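Local coordinates for 11S globulin (Wrightia tinctoria, PDB 5WXU), which probably serves as a hexameric seed storage protein of the 11S globulin family, and binds the plant hormone auxin (indole-3-acetic acid), at residues B[110-118]-B[162-172]; B[152-162]-B[294-302]. All blocks are in the same frame, centred on the assembly; numbering follows the deposited sequence.

Contact 1 of 2, residues B[110-118]-B[162-172]; sequences HGILGAVFP and LPAGIVHWAYN. With PO4 (phosphate ion), chain N.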
loop_
_atom_site.group_PDB
_atom_site.type_symbol
_atom_site.label_atom_id
_atom_site.label_comp_id
_atom_site.label_asym_id
_atom_site.label_seq_id
_atom_site.Cartn_x
_atom_site.Cartn_y
_atom_site.Cartn_z
ATOM N N HIS B 110 -3.374 31.847 21.428
ATOM C CA HIS B 110 -2.142 31.075 21.189
ATOM C C HIS B 110 -1.680 30.439 22.469
ATOM O O HIS B 110 -1.962 30.886 23.601
ATOM C CB HIS B 110 -1.033 31.891 20.502
ATOM C CG HIS B 110 -0.374 32.887 21.377
ATOM N ND1 HIS B 110 -0.804 34.196 21.482
ATOM C CD2 HIS B 110 0.730 32.784 22.148
ATOM C CE1 HIS B 110 -0.019 34.836 22.342
ATOM N NE2 HIS B 110 0.929 34.008 22.749
ATOM N N GLY B 111 -1.040 29.283 22.324
ATOM C CA GLY B 111 -0.637 28.560 23.498
ATOM C C GLY B 111 0.225 27.357 23.209
ATOM O O GLY B 111 0.859 27.326 22.210
ATOM N N ILE B 112 0.185 26.377 24.088
ATOM C CA ILE B 112 1.061 25.178 23.964
ATOM C C ILE B 112 0.132 23.970 23.991
ATOM O O ILE B 112 -0.907 23.927 24.741
ATOM C CB ILE B 112 1.969 24.999 25.204
ATOM C CG1 ILE B 112 2.705 26.302 25.599
ATOM C CG2 ILE B 112 2.927 23.873 24.993
ATOM C CD1 ILE B 112 3.585 26.792 24.529
ATOM N N LEU B 113 0.409 23.007 23.139
ATOM C CA LEU B 113 -0.379 21.763 23.163
ATOM C C LEU B 113 0.590 20.651 23.326
ATOM O O LEU B 113 1.597 20.604 22.642
ATOM C CB LEU B 113 -1.175 21.616 21.869
ATOM C CG LEU B 113 -1.915 20.299 21.728
ATOM C CD1 LEU B 113 -3.379 20.453 21.405
ATOM C CD2 LEU B 113 -1.274 19.481 20.659
ATOM N N GLY B 114 0.272 19.727 24.204
ATOM C CA GLY B 114 1.050 18.500 24.333
ATOM C C GLY B 114 0.266 17.348 23.779
ATOM O O GLY B 114 -0.982 17.304 23.860
ATOM N N ALA B 115 0.998 16.392 23.185
ATOM C CA ALA B 115 0.398 15.176 22.693
ATOM C C ALA B 115 1.413 14.075 22.948
ATOM O O ALA B 115 2.603 14.249 22.646
ATOM C CB ALA B 115 0.113 15.328 21.219
ATOM N N VAL B 116 0.971 12.973 23.524
ATOM C CA VAL B 116 1.875 11.925 23.927
ATOM C C VAL B 116 1.748 10.705 22.999
ATOM O O VAL B 116 0.640 10.140 22.885
ATOM C CB VAL B 116 1.653 11.490 25.385
ATOM C CG1 VAL B 116 2.570 10.325 25.716
ATOM C CG2 VAL B 116 1.907 12.681 26.316
ATOM N N PHE B 117 2.901 10.321 22.435
ATOM C CA PHE B 117 3.078 9.094 21.715
ATOM C C PHE B 117 3.755 8.020 22.539
ATOM O O PHE B 117 4.959 8.111 22.802
ATOM C CB PHE B 117 3.751 9.347 20.359
ATOM C CG PHE B 117 2.825 10.109 19.435
ATOM C CD1 PHE B 117 1.713 9.462 18.869
ATOM C CD2 PHE B 117 2.905 11.474 19.343
ATOM C CE1 PHE B 117 0.803 10.172 18.076
ATOM C CE2 PHE B 117 2.004 12.182 18.567
ATOM C CZ PHE B 117 0.968 11.542 17.932
ATOM N N PRO B 118 2.974 7.000 22.922
ATOM C CA PRO B 118 3.512 6.001 23.842
ATOM C C PRO B 118 4.591 5.173 23.242
ATOM O O PRO B 118 4.465 4.645 22.084
ATOM C CB PRO B 118 2.294 5.154 24.224
ATOM C CG PRO B 118 1.235 5.501 23.291
ATOM C CD PRO B 118 1.570 6.718 22.542
ATOM N N LEU B 162 -5.643 14.795 16.015
ATOM C CA LEU B 162 -5.175 13.798 17.010
ATOM C C LEU B 162 -5.925 12.488 16.954
ATOM O O LEU B 162 -7.148 12.469 16.874
ATOM C CB LEU B 162 -5.373 14.377 18.411
ATOM C CG LEU B 162 -4.502 15.600 18.768
ATOM C CD1 LEU B 162 -4.807 16.248 20.107
ATOM C CD2 LEU B 162 -3.052 15.234 18.739
ATOM N N PRO B 163 -5.224 11.348 17.039
ATOM C CA PRO B 163 -5.889 10.073 17.105
ATOM C C PRO B 163 -6.630 9.842 18.411
ATOM O O PRO B 163 -6.286 10.397 19.502
ATOM C CB PRO B 163 -4.735 9.055 16.966
ATOM C CG PRO B 163 -3.625 9.860 16.392
ATOM C CD PRO B 163 -3.765 11.193 16.957
ATOM N N ALA B 164 -7.515 8.859 18.336
ATOM C CA ALA B 164 -8.116 8.260 19.523
ATOM C C ALA B 164 -7.055 7.645 20.393
ATOM O O ALA B 164 -6.063 7.074 19.900
ATOM C CB ALA B 164 -9.169 7.197 19.185
ATOM N N GLY B 165 -7.248 7.761 21.717
ATOM C CA GLY B 165 -6.412 7.077 22.667
ATOM C C GLY B 165 -5.207 7.825 23.129
ATOM O O GLY B 165 -4.508 7.346 24.028
ATOM N N ILE B 166 -4.891 8.908 22.425
ATOM C CA ILE B 166 -3.684 9.669 22.637
ATOM C C ILE B 166 -3.960 10.763 23.709
ATOM O O ILE B 166 -4.879 11.541 23.581
ATOM C CB ILE B 166 -3.226 10.304 21.341
ATOM C CG1 ILE B 166 -2.813 9.173 20.370
ATOM C CG2 ILE B 166 -2.120 11.362 21.566
ATOM C CD1 ILE B 166 -1.572 8.395 20.756
ATOM N N VAL B 167 -3.100 10.820 24.721
ATOM C CA VAL B 167 -3.172 11.910 25.725
ATOM C C VAL B 167 -2.780 13.264 25.119
ATOM O O VAL B 167 -1.735 13.396 24.527
ATOM C CB VAL B 167 -2.285 11.579 26.918
ATOM C CG1 VAL B 167 -2.196 12.764 27.969
ATOM C CG2 VAL B 167 -2.726 10.324 27.643
ATOM N N HIS B 168 -3.581 14.276 25.415
ATOM C CA HIS B 168 -3.256 15.598 24.969
ATOM C C HIS B 168 -3.672 16.619 26.071
ATOM O O HIS B 168 -4.501 16.344 26.879
ATOM C CB HIS B 168 -3.948 15.915 23.683
ATOM C CG HIS B 168 -5.439 15.708 23.742
ATOM N ND1 HIS B 168 -6.005 14.462 23.565
ATOM C CD2 HIS B 168 -6.450 16.535 24.101
ATOM C CE1 HIS B 168 -7.311 14.556 23.756
ATOM N NE2 HIS B 168 -7.604 15.808 24.080
ATOM N N TRP B 169 -3.068 17.784 26.007
ATOM C CA TRP B 169 -3.309 18.841 26.999
ATOM C C TRP B 169 -2.997 20.133 26.370
ATOM O O TRP B 169 -2.358 20.183 25.334
ATOM C CB TRP B 169 -2.473 18.649 28.281
ATOM C CG TRP B 169 -0.977 18.599 28.091
ATOM C CD1 TRP B 169 -0.201 17.455 27.871
ATOM C CD2 TRP B 169 -0.041 19.681 28.053
ATOM N NE1 TRP B 169 1.110 17.762 27.684
ATOM C CE2 TRP B 169 1.259 19.120 27.808
ATOM C CE3 TRP B 169 -0.149 21.082 28.198
ATOM C CZ2 TRP B 169 2.387 19.880 27.655
ATOM C CZ3 TRP B 169 0.995 21.800 28.123
ATOM C CH2 TRP B 169 2.236 21.248 27.892
ATOM N N ALA B 170 -3.507 21.223 26.967
ATOM C CA ALA B 170 -3.309 22.529 26.341
ATOM C C ALA B 170 -3.142 23.596 27.473
ATOM O O ALA B 170 -3.676 23.457 28.539
ATOM C CB ALA B 170 -4.451 22.887 25.437
ATOM N N TYR B 171 -2.339 24.587 27.176
ATOM C CA TYR B 171 -2.042 25.688 28.114
ATOM C C TYR B 171 -2.067 27.005 27.314
ATOM O O TYR B 171 -1.465 27.114 26.249
ATOM C CB TYR B 171 -0.690 25.480 28.744
ATOM C CG TYR B 171 -0.275 26.642 29.622
ATOM C CD1 TYR B 171 -0.917 26.871 30.797
ATOM C CD2 TYR B 171 0.716 27.526 29.220
ATOM C CE1 TYR B 171 -0.566 27.970 31.603
ATOM C CE2 TYR B 171 1.082 28.608 30.015
ATOM C CZ TYR B 171 0.440 28.816 31.196
ATOM O OH TYR B 171 0.814 29.915 31.960
ATOM N N ASN B 172 -2.789 27.976 27.868
ATOM C CA ASN B 172 -2.917 29.316 27.280
ATOM C C ASN B 172 -1.844 30.234 27.859
ATOM O O ASN B 172 -1.930 30.605 29.037
ATOM C CB ASN B 172 -4.298 29.908 27.600
ATOM C CG ASN B 172 -4.480 31.250 26.942
ATOM O OD1 ASN B 172 -3.695 31.628 26.070
ATOM N ND2 ASN B 172 -5.549 31.943 27.314
HETATM P P PO4 N . -11.207 16.626 25.032
HETATM O O1 PO4 N . -11.113 15.465 26.145
HETATM O O2 PO4 N . -9.969 17.359 24.542
HETATM O O3 PO4 N . -11.514 15.942 23.693
HETATM O O4 PO4 N . -12.429 17.543 25.114
HETATM O O HOH W 1 -4.723 32.593 23.869
HETATM O O HOH W 2 -0.886 9.115 24.795
#
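Ile112 and Tyr171 exchange two backbone hydrogen bonds, N to O in each direction, as do Gly114 and Trp169; Val116 N to Val167 O, 2.9 Å, continues the series. The segment axes of strands 110-115 and 168-172 run at 168°, so the pairing is antiparallel. The return bond of the Val116 and Val167 pair is replaced by a water, which donates to Val116 O and accepts from Val167 N.

The aromatic contact centres on Gly114. Trp169 CG sits between its own backbone N and carbonyl carbon (chi1 58°), which swings the indole across the partner strand and lays one face over the glycine. Gly114 CA stands 3.7 Å from the centroid of the five-membered ring of Trp169, 22° off the ring normal, a CH-pi contact. Farther along the indole, Trp169 CH2 meets Ile112 CG2 at 4.0 Å, the two side chains lying side by side.

Apolar contacts close the other end. Ile166 CD1 lies 3.9 Å from Phe117 CD1 and 4.0 Å from Pro118 CD, while Leu162 CD2 touches Ala115 CB.

Polar side-chain bonds fix the His168 ring at both nitrogens: ND1 donates to Ile166 O, 3.1 Å, and NE2 to phosphate O2, 2.9 Å, at the ring edge. His85, Ser96, Asn98 and Arg199 also bind this ion, probably from the crystallisation liquor.

Within the N-terminal cupin domain, strand 110-115 lies between strands 146-155 and 168-172, and the latter pairs onward with strand 91-98. A second subunit packs Pro430 on Trp169 and Ala428 on Val116.

Contact 2 of 2, residues B[152-162]-B[294-302]; sequences HFIRQGDVIAL and RIKENLLNP. With FLC (citrate anion), chain Q.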
loop_
_atom_site.group_PDB
_atom_site.type_symbol
_atom_site.label_atom_id
_atom_site.label_comp_id
_atom_site.label_asym_id
_atom_site.label_seq_id
_atom_site.Cartn_x
_atom_site.Cartn_y
_atom_site.Cartn_z
ATOM N N HIS B 152 3.936 21.548 21.260
ATOM C CA HIS B 152 3.539 22.224 20.038
ATOM C C HIS B 152 3.041 23.603 20.363
ATOM O O HIS B 152 2.276 23.754 21.286
ATOM C CB HIS B 152 2.521 21.441 19.340
ATOM C CG HIS B 152 2.949 20.051 18.993
ATOM N ND1 HIS B 152 3.487 19.722 17.775
ATOM C CD2 HIS B 152 2.933 18.903 19.720
ATOM C CE1 HIS B 152 3.771 18.421 17.760
ATOM N NE2 HIS B 152 3.484 17.919 18.938
ATOM N N PHE B 153 3.442 24.587 19.551
ATOM C CA PHE B 153 3.055 25.948 19.818
ATOM C C PHE B 153 1.937 26.229 18.859
ATOM O O PHE B 153 2.130 26.296 17.638
ATOM C CB PHE B 153 4.264 26.860 19.674
ATOM C CG PHE B 153 5.349 26.492 20.610
ATOM C CD1 PHE B 153 6.248 25.475 20.292
ATOM C CD2 PHE B 153 5.401 27.048 21.862
ATOM C CE1 PHE B 153 7.222 25.082 21.185
ATOM C CE2 PHE B 153 6.380 26.661 22.767
ATOM C CZ PHE B 153 7.284 25.685 22.433
ATOM N N ILE B 154 0.760 26.419 19.404
ATOM C CA ILE B 154 -0.463 26.559 18.619
ATOM C C ILE B 154 -0.925 28.016 18.595
ATOM O O ILE B 154 -0.638 28.815 19.519
ATOM C CB ILE B 154 -1.583 25.594 19.062
ATOM C CG1 ILE B 154 -2.033 25.909 20.502
ATOM C CG2 ILE B 154 -1.130 24.152 18.848
ATOM C CD1 ILE B 154 -3.283 25.228 20.980
ATOM N N ARG B 155 -1.596 28.372 17.514
ATOM C CA ARG B 155 -2.083 29.775 17.367
ATOM C C ARG B 155 -3.272 29.789 16.495
ATOM O O ARG B 155 -3.545 28.808 15.805
ATOM C CB ARG B 155 -0.964 30.675 16.791
ATOM C CG ARG B 155 -0.580 30.371 15.339
ATOM C CD ARG B 155 0.672 31.135 14.899
ATOM N NE ARG B 155 1.152 30.561 13.613
ATOM C CZ ARG B 155 0.824 30.970 12.379
ATOM N NH1 ARG B 155 0.002 32.009 12.160
ATOM N NH2 ARG B 155 1.309 30.305 11.333
ATOM N N GLN B 156 -3.979 30.926 16.502
ATOM C CA GLN B 156 -5.168 31.108 15.746
ATOM C C GLN B 156 -4.957 30.677 14.271
ATOM O O GLN B 156 -3.949 31.085 13.632
ATOM C CB GLN B 156 -5.641 32.594 15.795
ATOM C CG GLN B 156 -6.938 32.840 15.023
ATOM C CD GLN B 156 -7.425 34.313 15.055
ATOM O OE1 GLN B 156 -6.746 35.163 15.565
ATOM N NE2 GLN B 156 -8.524 34.593 14.376
ATOM N N GLY B 157 -5.896 29.858 13.784
ATOM C CA GLY B 157 -5.863 29.361 12.420
ATOM C C GLY B 157 -5.327 27.918 12.320
ATOM O O GLY B 157 -5.487 27.280 11.275
ATOM N N ASP B 158 -4.661 27.439 13.369
ATOM C CA ASP B 158 -4.210 26.048 13.432
ATOM C C ASP B 158 -5.353 25.068 13.446
ATOM O O ASP B 158 -6.359 25.254 14.105
ATOM C CB ASP B 158 -3.283 25.806 14.631
ATOM C CG ASP B 158 -1.901 26.344 14.451
ATOM O OD1 ASP B 158 -1.536 26.774 13.396
ATOM O OD2 ASP B 158 -1.080 26.299 15.404
ATOM N N VAL B 159 -5.181 23.971 12.697
ATOM C CA VAL B 159 -6.058 22.876 12.762
ATOM C C VAL B 159 -5.154 21.764 13.190
ATOM O O VAL B 159 -4.156 21.471 12.534
ATOM C CB VAL B 159 -6.713 22.553 11.429
ATOM C CG1 VAL B 159 -7.585 21.339 11.572
ATOM C CG2 VAL B 159 -7.569 23.703 10.957
ATOM N N ILE B 160 -5.525 21.095 14.273
ATOM C CA ILE B 160 -4.677 20.084 14.907
ATOM C C ILE B 160 -5.418 18.750 14.822
ATOM O O ILE B 160 -6.600 18.686 15.090
ATOM C CB ILE B 160 -4.485 20.393 16.424
ATOM C CG1 ILE B 160 -3.911 21.797 16.668
ATOM C CG2 ILE B 160 -3.624 19.386 17.154
ATOM C CD1 ILE B 160 -4.506 22.494 17.887
ATOM N N ALA B 161 -4.717 17.685 14.489
ATOM C CA ALA B 161 -5.299 16.405 14.276
ATOM C C ALA B 161 -4.768 15.438 15.246
ATOM O O ALA B 161 -3.528 15.201 15.268
ATOM C CB ALA B 161 -4.978 15.912 12.837
ATOM N N LEU B 162 -5.643 14.795 16.015
ATOM C CA LEU B 162 -5.175 13.798 17.010
ATOM C C LEU B 162 -5.925 12.488 16.954
ATOM O O LEU B 162 -7.148 12.469 16.874
ATOM C CB LEU B 162 -5.373 14.377 18.411
ATOM C CG LEU B 162 -4.502 15.600 18.768
ATOM C CD1 LEU B 162 -4.807 16.248 20.107
ATOM C CD2 LEU B 162 -3.052 15.234 18.739
ATOM N N ARG B 294 3.871 15.278 12.101
ATOM C CA ARG B 294 3.295 16.622 12.146
ATOM C C ARG B 294 1.825 16.459 12.531
ATOM O O ARG B 294 1.103 15.589 11.992
ATOM C CB ARG B 294 3.495 17.396 10.799
ATOM C CG ARG B 294 2.853 18.788 10.565
ATOM C CD ARG B 294 3.271 19.408 9.171
ATOM N NE ARG B 294 2.105 19.829 8.386
ATOM C CZ ARG B 294 1.965 19.674 7.073
ATOM N NH1 ARG B 294 2.891 19.162 6.294
ATOM N NH2 ARG B 294 0.839 20.061 6.518
ATOM N N ILE B 295 1.365 17.318 13.440
ATOM C CA ILE B 295 0.015 17.226 14.007
ATOM C C ILE B 295 -0.919 18.363 13.528
ATOM O O ILE B 295 -2.163 18.283 13.636
ATOM C CB ILE B 295 0.141 17.260 15.536
ATOM C CG1 ILE B 295 0.679 15.943 16.089
ATOM C CG2 ILE B 295 -1.143 17.591 16.226
ATOM C CD1 ILE B 295 -0.002 14.720 15.575
ATOM N N LYS B 296 -0.330 19.411 13.003
ATOM C CA LYS B 296 -1.145 20.574 12.682
ATOM C C LYS B 296 -0.673 21.335 11.485
ATOM O O LYS B 296 0.472 21.196 11.070
ATOM C CB LYS B 296 -1.137 21.527 13.887
ATOM C CG LYS B 296 0.176 22.164 14.170
ATOM C CD LYS B 296 0.061 22.843 15.524
ATOM C CE LYS B 296 1.220 23.727 15.837
ATOM N NZ LYS B 296 1.339 24.888 14.921
ATOM N N GLU B 297 -1.563 22.198 10.993
ATOM C CA GLU B 297 -1.234 23.164 9.973
ATOM C C GLU B 297 -2.114 24.388 10.186
ATOM O O GLU B 297 -3.263 24.270 10.579
ATOM C CB GLU B 297 -1.546 22.524 8.640
ATOM C CG GLU B 297 -1.143 23.329 7.412
ATOM C CD GLU B 297 -0.887 22.487 6.185
ATOM O OE1 GLU B 297 -0.265 21.403 6.317
ATOM O OE2 GLU B 297 -1.305 22.856 5.067
ATOM N N ASN B 298 -1.558 25.532 9.874
ATOM C CA ASN B 298 -2.281 26.806 9.967
ATOM C C ASN B 298 -2.925 27.156 8.638
ATOM O O ASN B 298 -2.295 27.102 7.577
ATOM C CB ASN B 298 -1.336 27.917 10.465
ATOM C CG ASN B 298 -2.087 29.123 10.899
ATOM O OD1 ASN B 298 -2.564 29.883 10.065
ATOM N ND2 ASN B 298 -2.187 29.320 12.208
ATOM N N LEU B 299 -4.217 27.474 8.680
ATOM C CA LEU B 299 -4.981 27.734 7.453
ATOM C C LEU B 299 -5.282 29.240 7.296
ATOM O O LEU B 299 -5.981 29.561 6.354
ATOM C CB LEU B 299 -6.255 26.984 7.483
ATOM C CG LEU B 299 -6.125 25.486 7.505
ATOM C CD1 LEU B 299 -7.479 24.858 7.336
ATOM C CD2 LEU B 299 -5.138 25.001 6.394
ATOM N N LEU B 300 -4.777 30.075 8.212
ATOM C CA LEU B 300 -5.283 31.448 8.281
ATOM C C LEU B 300 -4.690 32.413 7.313
ATOM O O LEU B 300 -5.397 33.372 6.887
ATOM C CB LEU B 300 -5.093 32.026 9.689
ATOM C CG LEU B 300 -5.696 33.381 9.952
ATOM C CD1 LEU B 300 -7.114 33.509 9.431
ATOM C CD2 LEU B 300 -5.652 33.556 11.448
ATOM N N ASN B 301 -3.410 32.238 6.990
ATOM C CA ASN B 301 -2.762 33.123 6.018
ATOM C C ASN B 301 -3.411 33.079 4.640
ATOM O O ASN B 301 -3.553 32.005 4.029
ATOM C CB ASN B 301 -1.264 32.805 5.789
ATOM C CG ASN B 301 -0.487 34.004 5.194
ATOM O OD1 ASN B 301 -0.908 34.697 4.243
ATOM N ND2 ASN B 301 0.672 34.221 5.734
ATOM N N PRO B 302 -3.810 34.281 4.095
ATOM C CA PRO B 302 -4.404 34.214 2.714
ATOM C C PRO B 302 -3.431 33.638 1.675
ATOM O O PRO B 302 -3.866 33.151 0.628
ATOM C CB PRO B 302 -4.682 35.704 2.374
ATOM C CG PRO B 302 -4.671 36.440 3.681
ATOM C CD PRO B 302 -3.757 35.666 4.610
HETATM C CAC FLC Q . 5.720 24.451 16.197
HETATM C CA FLC Q . 4.980 23.936 14.977
HETATM C CB FLC Q . 4.991 22.398 14.801
HETATM C CBC FLC Q . 6.322 21.645 15.119
HETATM C CG FLC Q . 3.607 21.770 14.426
HETATM C CGC FLC Q . 3.793 20.374 13.945
HETATM O OA1 FLC Q . 5.393 23.959 17.347
HETATM O OA2 FLC Q . 6.620 25.314 15.952
HETATM O OB1 FLC Q . 6.576 20.475 14.701
HETATM O OB2 FLC Q . 7.249 22.186 15.751
HETATM O OG1 FLC Q . 3.055 19.471 14.528
HETATM O OG2 FLC Q . 4.715 20.296 13.028
HETATM O OHB FLC Q . 4.469 22.108 16.167
HETATM O O HOH W 3 -0.987 32.608 9.667
#
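Asn298 lays its amide flat against the guanidinium of Arg155, the two planes only 6° apart, with Asn298 ND2 3.4 Å from Arg155 CZ. The stack leaves the amide N-H groups pointing elsewhere: ND2 donates to Gln156 O and, at 2.9 Å, to Asp158 OD1, so one nitrogen grips the turn 155-158 twice. Asn298 OD1 accepts from Leu300 N, an Asx turn, and a water links it to Arg155 NH1.

Asp158 carries the charge pairing. Its OD2 takes the ammonium of Lys296 NZ at 2.8 Å in a salt bridge and the backbone Arg155 N at 3.0 Å, the two donors arriving from opposite faces of the carboxylate plane. Lys296 reaches it through a chain extended from CB to CE and bent at its end (chi4 65°), where NZ also makes a weak bond to Phe153 O; its side chain crosses that of Ile154 at about a right angle, with Lys296 CD against Ile154 CG2. The second carboxylate oxygen is held by Asn298, so both oxygens are engaged, which would probably favour the charged form.

Backbone bonds align strands 158-162 and 296-298 as antiparallel neighbours: Val159 and Glu297 bond in both directions, Ala161 N donates to Ile295 O at 2.8 Å, and Leu299 N to Gly157 O. Val159 CG2 packs on Leu299 CD1 at 3.8 Å.

A citrate, probably from the crystallisation liquor, bridges the segments: Ile295 N donates to its OG1 at 2.9 Å and Phe153 N to its OA1, while His152 ND1 bonds its hydroxyl at the ring edge.

Strand 296-298 is an outermost strand of its sheet within the chain; strand 158-162 lies between it and strand 102-108, and helix 325-329 packs on Ala161 and Ile295.

Overall arrangement
Following the chain from its N terminus, 110-118 comes first, then 152-162, 162-172 and finally 294-302. Contact 1 closes a loop of 43 intervening residues inside the N-terminal cupin domain; contact 2 closes a much longer one of 131 residues, bringing strand 296-298, far along the chain, to the edge of the sheet that holds strand 158-162. The loops cross, because 152-162 lies within the first while 162-172 lies within the second, and Leu162 belongs to both contacts. Their centres are 13 Å apart. Strands 110-115 and 146-155 are sheet neighbours, with Leu113 N 2.7 Å from His152 O in a probable hydrogen bond, thus joining the contacts directly.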